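Local atomic coordinates of gamma-glutamyltransferase 1 Threonine peptidase. MEROPS family T03 (Pseudomonas nitroreducens, PDB entry 7D9X), a protein that probably cleaves gamma-glutamyl bonds of compounds such as glutathione and transfers the gamma-glutamyl group to water or an acceptor. Residues A53-V58 with G142-S147; E251-D256 with A274-I279. All coordinates share one frame; numbering follows the deposited sequence.

Interaction 1 (A53-V58 with G142-S147); sequences AVDAAV and GKLKWS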
# COMPACT_ATOMS: atom_id res chain seq x y z
N ALA A 53 6.14 -17.54 -8.39
CA ALA A 53 5.88 -16.45 -7.46
C ALA A 53 4.47 -15.92 -7.63
O ALA A 53 3.84 -15.48 -6.65
CB ALA A 53 6.91 -15.35 -7.65
N VAL A 54 3.95 -15.90 -8.87
CA VAL A 54 2.61 -15.38 -9.11
C VAL A 54 1.53 -16.34 -8.59
O VAL A 54 0.54 -15.90 -7.98
CB VAL A 54 2.42 -15.07 -10.61
CG1 VAL A 54 0.97 -14.74 -10.93
CG2 VAL A 54 3.34 -13.93 -11.02
N ASP A 55 1.68 -17.65 -8.84
CA ASP A 55 0.76 -18.61 -8.24
C ASP A 55 0.70 -18.42 -6.73
O ASP A 55 -0.39 -18.37 -6.13
CB ASP A 55 1.19 -20.04 -8.55
CG ASP A 55 1.12 -20.36 -10.02
OD1 ASP A 55 0.01 -20.35 -10.57
OD2 ASP A 55 2.18 -20.62 -10.62
N ALA A 56 1.87 -18.31 -6.10
CA ALA A 56 1.92 -18.15 -4.65
C ALA A 56 1.27 -16.83 -4.23
O ALA A 56 0.53 -16.79 -3.25
CB ALA A 56 3.37 -18.22 -4.18
N ALA A 57 1.54 -15.75 -4.97
CA ALA A 57 0.96 -14.46 -4.62
C ALA A 57 -0.56 -14.49 -4.69
O ALA A 57 -1.24 -13.90 -3.83
CB ALA A 57 1.52 -13.37 -5.54
N VAL A 58 -1.13 -15.12 -5.71
CA VAL A 58 -2.59 -15.19 -5.83
C VAL A 58 -3.19 -15.94 -4.65
O VAL A 58 -4.15 -15.48 -4.02
CB VAL A 58 -2.99 -15.84 -7.17
CG1 VAL A 58 -4.48 -16.14 -7.17
CG2 VAL A 58 -2.61 -14.95 -8.32
N GLY A 142 0.92 -17.10 -14.17
CA GLY A 142 0.85 -18.23 -13.27
C GLY A 142 1.06 -19.54 -14.00
O GLY A 142 0.82 -19.65 -15.20
N LYS A 143 1.52 -20.54 -13.25
CA LYS A 143 1.74 -21.89 -13.78
C LYS A 143 0.64 -22.89 -13.41
O LYS A 143 0.43 -23.84 -14.15
CB LYS A 143 3.09 -22.43 -13.29
CG LYS A 143 3.52 -23.73 -13.99
CD LYS A 143 4.75 -24.35 -13.32
CE LYS A 143 4.92 -25.82 -13.75
NZ LYS A 143 6.32 -26.13 -14.17
N LEU A 144 -0.07 -22.68 -12.30
CA LEU A 144 -0.98 -23.67 -11.76
C LEU A 144 -2.44 -23.33 -12.06
O LEU A 144 -2.79 -22.20 -12.43
CB LEU A 144 -0.79 -23.77 -10.25
CG LEU A 144 0.59 -24.17 -9.75
CD1 LEU A 144 0.60 -24.34 -8.24
CD2 LEU A 144 1.03 -25.48 -10.42
N LYS A 145 -3.29 -24.33 -11.89
CA LYS A 145 -4.72 -24.19 -12.14
C LYS A 145 -5.34 -23.18 -11.18
O LYS A 145 -5.14 -23.26 -9.96
CB LYS A 145 -5.41 -25.55 -12.00
CG LYS A 145 -6.88 -25.49 -12.36
CD LYS A 145 -7.51 -26.88 -12.43
CE LYS A 145 -7.68 -27.49 -11.04
NZ LYS A 145 -8.02 -28.93 -11.10
N TRP A 146 -6.12 -22.25 -11.75
CA TRP A 146 -6.72 -21.17 -10.98
C TRP A 146 -7.44 -21.65 -9.73
O TRP A 146 -7.18 -21.16 -8.62
CB TRP A 146 -7.71 -20.42 -11.87
CG TRP A 146 -8.60 -19.42 -11.15
CD1 TRP A 146 -9.91 -19.59 -10.82
CD2 TRP A 146 -8.23 -18.11 -10.71
NE1 TRP A 146 -10.38 -18.46 -10.19
CE2 TRP A 146 -9.38 -17.53 -10.12
CE3 TRP A 146 -7.04 -17.37 -10.74
CZ2 TRP A 146 -9.37 -16.25 -9.56
CZ3 TRP A 146 -7.05 -16.07 -10.20
CH2 TRP A 146 -8.20 -15.54 -9.61
N SER A 147 -8.38 -22.59 -9.87
CA SER A 147 -9.30 -22.86 -8.77
C SER A 147 -8.56 -23.37 -7.54
O SER A 147 -8.92 -23.04 -6.41
CB SER A 147 -10.37 -23.87 -9.21
OG SER A 147 -9.76 -25.10 -9.55
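Asp55 reaches from the first turn of helix 53-67 into the bend at Gly142-Leu144 and accepts two backbone N-H groups there, one on each carboxylate oxygen. Asp55 OD2 takes Lys143 N at 2.7 Å through its syn lone pair, nearly straight at 161°. Asp55 OD1 takes Leu144 N at 2.9 Å, but this donor comes from above the carboxylate, 41° out of its plane. The two bonds arrive in different directions, which should keep the buried group from turning. A chi1 of -65° puts CG beside the Asp55 backbone N and opposite its carbonyl carbon, turning the carboxylate toward the start of its own helix, where OD2 also accepts Asn52 N. That bond is the half of a capping box in which the third residue of the helix holds the N-cap N-H. The same side chain thus closes a helix start and fixes the loop leaving helix 130-141, whose His138 adds a weak bond to OD1. This concentration of N-H donors probably favours the ionised carboxylate. An asparagine here would keep the size but is likely to leave one of the backbone N-H groups at Lys143 or Leu144 facing an amide NH2 instead of an acceptor.

Van der Waals contacts surround these bonds. Gly142 CA lies 3.5 Å from Asp55 OD1, and Leu144 CB packs against the same oxygen. Val54 CG1 comes to 4.0 Å from Gly142 N. One turn along the helix, Val58 CG1 meets Trp146 CZ3 at 4.0 Å, obliquely to the ring, the two side chains crossing at about a right angle. Trp146 is held from elsewhere: NE1 bonds to Ile209 O, and its ring packs edge-to-face with Trp135.

Interaction 2 (E251-D256 with A274-I279); sequences EPMRID and ALAQLI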
# COMPACT_ATOMS: atom_id res chain seq x y z
N GLU A 251 3.88 0.36 -17.40
CA GLU A 251 5.34 0.30 -17.28
C GLU A 251 5.71 0.68 -15.85
O GLU A 251 5.31 1.75 -15.38
CB GLU A 251 6.00 1.25 -18.29
N PRO A 252 6.46 -0.14 -15.12
CA PRO A 252 6.84 0.25 -13.76
C PRO A 252 7.78 1.45 -13.76
O PRO A 252 8.50 1.71 -14.72
CB PRO A 252 7.54 -1.00 -13.20
CG PRO A 252 7.91 -1.81 -14.40
CD PRO A 252 6.86 -1.53 -15.44
N MET A 253 7.75 2.18 -12.66
CA MET A 253 8.73 3.23 -12.43
C MET A 253 10.10 2.59 -12.26
O MET A 253 10.26 1.65 -11.47
CB MET A 253 8.35 4.04 -11.19
CG MET A 253 9.46 4.96 -10.69
SD MET A 253 9.83 6.33 -11.78
CE MET A 253 8.18 6.94 -12.17
N ARG A 254 11.09 3.09 -13.00
CA ARG A 254 12.46 2.60 -12.90
C ARG A 254 13.36 3.70 -12.34
O ARG A 254 13.37 4.82 -12.87
CB ARG A 254 12.98 2.12 -14.26
CG ARG A 254 14.48 1.83 -14.24
CD ARG A 254 14.96 1.08 -15.47
NE ARG A 254 16.42 1.00 -15.46
CZ ARG A 254 17.15 0.27 -16.30
NH1 ARG A 254 16.56 -0.46 -17.24
NH2 ARG A 254 18.47 0.25 -16.19
N ILE A 255 14.12 3.36 -11.29
CA ILE A 255 15.05 4.27 -10.63
C ILE A 255 16.40 3.56 -10.49
O ILE A 255 16.47 2.44 -9.97
CB ILE A 255 14.53 4.69 -9.24
CG1 ILE A 255 13.16 5.38 -9.33
CG2 ILE A 255 15.54 5.60 -8.55
CD1 ILE A 255 12.34 5.24 -8.08
N ASP A 256 17.47 4.22 -10.92
CA ASP A 256 18.82 3.65 -10.93
C ASP A 256 19.71 4.45 -9.99
O ASP A 256 19.67 5.68 -10.01
CB ASP A 256 19.37 3.72 -12.35
CG ASP A 256 18.78 2.68 -13.28
OD1 ASP A 256 19.04 1.48 -13.04
OD2 ASP A 256 18.01 3.04 -14.20
N ALA A 274 7.81 9.85 -5.99
CA ALA A 274 8.36 10.20 -4.69
C ALA A 274 9.72 9.54 -4.49
O ALA A 274 10.70 10.20 -4.12
CB ALA A 274 7.40 9.79 -3.58
N LEU A 275 9.81 8.23 -4.73
CA LEU A 275 11.10 7.55 -4.54
C LEU A 275 12.14 8.05 -5.54
O LEU A 275 13.33 8.16 -5.22
CB LEU A 275 10.91 6.04 -4.65
CG LEU A 275 10.26 5.43 -3.42
CD1 LEU A 275 9.68 4.04 -3.71
CD2 LEU A 275 11.25 5.37 -2.25
N ALA A 276 11.72 8.34 -6.78
CA ALA A 276 12.67 8.86 -7.75
C ALA A 276 13.29 10.17 -7.26
O ALA A 276 14.49 10.41 -7.46
CB ALA A 276 11.98 9.08 -9.09
N GLN A 277 12.49 11.00 -6.60
CA GLN A 277 12.99 12.28 -6.09
C GLN A 277 13.73 12.11 -4.76
O GLN A 277 14.75 12.78 -4.53
CB GLN A 277 11.83 13.26 -5.91
CG GLN A 277 11.13 13.64 -7.18
CD GLN A 277 10.01 14.64 -6.94
OE1 GLN A 277 9.67 14.92 -5.81
NE2 GLN A 277 9.44 15.16 -8.02
N LEU A 278 13.24 11.24 -3.88
CA LEU A 278 13.92 11.03 -2.61
C LEU A 278 15.32 10.49 -2.82
O LEU A 278 16.30 11.01 -2.27
CB LEU A 278 13.10 10.06 -1.74
CG LEU A 278 11.77 10.58 -1.18
CD1 LEU A 278 10.86 9.43 -0.83
CD2 LEU A 278 12.02 11.49 0.03
N ILE A 279 15.44 9.42 -3.62
CA ILE A 279 16.76 8.82 -3.84
C ILE A 279 17.65 9.77 -4.63
O ILE A 279 18.82 9.97 -4.29
CB ILE A 279 16.61 7.47 -4.56
CG1 ILE A 279 15.88 6.49 -3.65
CG2 ILE A 279 17.99 6.94 -4.97
CD1 ILE A 279 15.36 5.24 -4.39
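Ile255 drives its side chain from the strand into the helix backbone at Ala276, and the contact is apolar throughout, with no hydrogen bond between the segments. Ile255 CD1 settles on the peptide between Leu275 and Ala276, 3.4 Å from Ala276 N, and also lies 3.8 Å from Leu275 CB. Further back along the same branch, Ile255 CG1 is 3.9 Å from Ala276 CB, whose small methyl probably allows so near an approach. With chi1 at -59°, CG1 stands opposite the carbonyl carbon of Ile255, which leaves CG2 anti to the backbone N; Ile255 CG2 meets Ile279 CD1 at 4.2 Å, one turn on. Met253, two residues back on the same side of the strand, adds a looser touch, its SD 4.4 Å from Ala276 CB.

Polar pairing belongs to the alternate residues. Arg254 NE forms a salt bridge with Asp256 OD2 at 2.9 Å, reaching the syn lone pair, while Arg254 NH2 makes a weak bond to Asp256 OD1.

Strand 253-256 and helix 274-279 run almost parallel, 10° apart, with their axes 8.8 Å from each other. Strand 260-264 lies between them in sequence and pairs antiparallel with strand 248-257; its Leu262 touches both Ile255 and Ile279. Behind the helix, Ala274 and Leu278 pack on helix 297-317, and aromatic packing from the other chain reaches Leu275 and Ile279.

Interactions 1 and 2 lie about 28 Å apart between centres and about 13 Å between nearest atoms, so they do not touch. The antiparallel sheet relates them: helix 53-67 of interaction 1 precedes strand 77-84, one outer strand of that sheet, while interaction 2 seats a helix against strands 248-257 and 260-264 at its other side. Interaction 1 pins a loop by hydrogen bonds to a buried carboxylate; interaction 2 relies on aliphatic packing. Both helices also pack against the other chain. The side chain of Leu275 is about 12 Å from a bound glycine, whereas the side chain of Ile279 is about 4 Å from a glycerol, probably from the crystallisation liquor.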